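Local atomic coordinates of flagellar motor switch protein FliG (Aquifex aeolicus, PDB entry 3HJL), a protein that probably forms part of the rotor-mounted switch complex (C ring) of the bacterial flagellar motor, which helps determine the direction of flagellar rotation. Residues Phe240-Ile243 with Arg244-Ser247. Numbering follows the deposited sequence.
Sequences FEDI and RKLS
Glu241 with Arg244 and Asp242 with Lys245 form two local i to i+3 salt bridges on a short helical turn in the FliG C-terminal domain, between helix 227-237 and helix 248-255. The backbone has 3-10 character: Lys245 N bonds to Asp242 O at 3.0 Å and Leu246 N to Ile243 O at 3.2 Å, each donor lying well above its carbonyl plane, while the equivalent bond from Arg244 N to Glu241 O is weak. The i to i+3 spacing of the 3-10 turn brings Glu241 and Arg244 out along the same flank, their chains running in the same direction. The Glu241 chain folds about its CB-CG bond (chi2 -73°), which brings OE1 in at the edge of the guanidinium and in its plane, 3.4 Å from Arg244 NH1 and 3.5 Å from Arg244 NH2; both bonds are weak, and the carboxylate stands nearly perpendicular, 83° from the guanidinium plane. Arg244 NH1 also reaches back weakly to Glu241 O, and Arg244 NE forms a salt bridge with Asp273 of helix 272-279. The straight Lys245 chain passes alongside Asp242, with NZ 3.5 Å from Asp242 OD1. The other carboxylate oxygen, Asp242 OD2, accepts the backbone N-H of Thr239, just before the turn. With an alanine in place of Asp242, the Lys245 ammonium would probably lose this carboxylate partner and the Thr239 N-H its acceptor. Phe240 and Ile243, by contrast, are buried against helices 272-279 and 302-320, where Ile243 CD1 lies 3.5 Å over one face of the Phe240 ring, displaced toward its edge atoms.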
loop_
_atom_site.group_PDB
_atom_site.type_symbol
_atom_site.label_atom_id
_atom_site.label_comp_id
_atom_site.label_asym_id
_atom_site.label_seq_id
_atom_site.Cartn_x
_atom_site.Cartn_y
_atom_site.Cartn_z
ATOM N N PHE A 240 -14.767 -18.194 26.099
ATOM C CA PHE A 240 -15.419 -18.136 27.408
ATOM C C PHE A 240 -16.794 -18.831 27.393
ATOM O O PHE A 240 -17.200 -19.442 28.378
ATOM C CB PHE A 240 -15.559 -16.684 27.871
ATOM C CG PHE A 240 -15.925 -16.546 29.329
ATOM C CD1 PHE A 240 -14.951 -16.629 30.311
ATOM C CD2 PHE A 240 -17.240 -16.324 29.714
ATOM C CE1 PHE A 240 -15.280 -16.503 31.652
ATOM C CE2 PHE A 240 -17.574 -16.191 31.055
ATOM C CZ PHE A 240 -16.594 -16.286 32.020
ATOM N N GLU A 241 -17.479 -18.772 26.255
ATOM C CA GLU A 241 -18.768 -19.431 26.087
ATOM C C GLU A 241 -18.648 -20.967 26.187
ATOM O O GLU A 241 -19.581 -21.624 26.651
ATOM C CB GLU A 241 -19.393 -19.034 24.743
ATOM C CG GLU A 241 -19.716 -17.525 24.586
ATOM C CD GLU A 241 -20.921 -17.063 25.403
ATOM O OE1 GLU A 241 -22.064 -17.190 24.911
ATOM O OE2 GLU A 241 -20.715 -16.495 26.500
ATOM N N ASP A 242 -17.475 -21.521 25.839
ATOM C CA ASP A 242 -17.238 -22.985 25.900
ATOM C C ASP A 242 -17.141 -23.544 27.328
ATOM O O ASP A 242 -17.015 -24.753 27.510
ATOM C CB ASP A 242 -15.970 -23.385 25.120
ATOM C CG ASP A 242 -16.052 -23.046 23.644
ATOM O OD1 ASP A 242 -17.126 -23.272 23.026
ATOM O OD2 ASP A 242 -15.015 -22.605 23.086
ATOM N N ILE A 243 -17.176 -22.675 28.335
ATOM C CA ILE A 243 -17.272 -23.113 29.732
ATOM C C ILE A 243 -18.527 -24.008 29.963
ATOM O O ILE A 243 -18.507 -24.899 30.817
ATOM C CB ILE A 243 -17.240 -21.892 30.702
ATOM C CG1 ILE A 243 -15.834 -21.266 30.703
ATOM C CG2 ILE A 243 -17.607 -22.313 32.119
ATOM C CD1 ILE A 243 -15.700 -19.983 31.538
ATOM N N ARG A 244 -19.579 -23.787 29.168
ATOM C CA ARG A 244 -20.777 -24.649 29.147
ATOM C C ARG A 244 -20.474 -26.136 28.883
ATOM O O ARG A 244 -21.168 -27.012 29.408
ATOM C CB ARG A 244 -21.743 -24.185 28.051
ATOM C CG ARG A 244 -22.413 -22.848 28.274
ATOM C CD ARG A 244 -23.548 -22.697 27.291
ATOM N NE ARG A 244 -24.143 -21.364 27.292
ATOM C CZ ARG A 244 -23.631 -20.295 26.687
ATOM N NH1 ARG A 244 -22.517 -20.369 25.962
ATOM N NH2 ARG A 244 -24.278 -19.137 26.769
ATOM N N LYS A 245 -19.492 -26.405 28.017
ATOM C CA LYS A 245 -19.106 -27.784 27.660
ATOM C C LYS A 245 -18.444 -28.552 28.817
ATOM O O LYS A 245 -18.515 -29.783 28.865
ATOM C CB LYS A 245 -18.135 -27.785 26.469
ATOM C CG LYS A 245 -18.675 -27.186 25.170
ATOM C CD LYS A 245 -17.589 -27.175 24.100
ATOM C CE LYS A 245 -18.077 -26.555 22.801
ATOM N NZ LYS A 245 -17.000 -26.491 21.767
ATOM N N LEU A 246 -17.797 -27.826 29.732
ATOM C CA LEU A 246 -17.071 -28.438 30.847
ATOM C C LEU A 246 -18.005 -29.096 31.871
ATOM O O LEU A 246 -19.176 -28.728 31.980
ATOM C CB LEU A 246 -16.188 -27.389 31.546
ATOM C CG LEU A 246 -15.120 -26.696 30.691
ATOM C CD1 LEU A 246 -14.351 -25.694 31.513
ATOM C CD2 LEU A 246 -14.168 -27.708 30.045
ATOM N N SER A 247 -17.477 -30.084 32.596
ATOM C CA SER A 247 -18.228 -30.779 33.645
ATOM C C SER A 247 -18.200 -29.971 34.933
ATOM O O SER A 247 -17.479 -28.975 35.034
ATOM C CB SER A 247 -17.615 -32.150 33.918
ATOM O OG SER A 247 -17.521 -32.906 32.728
#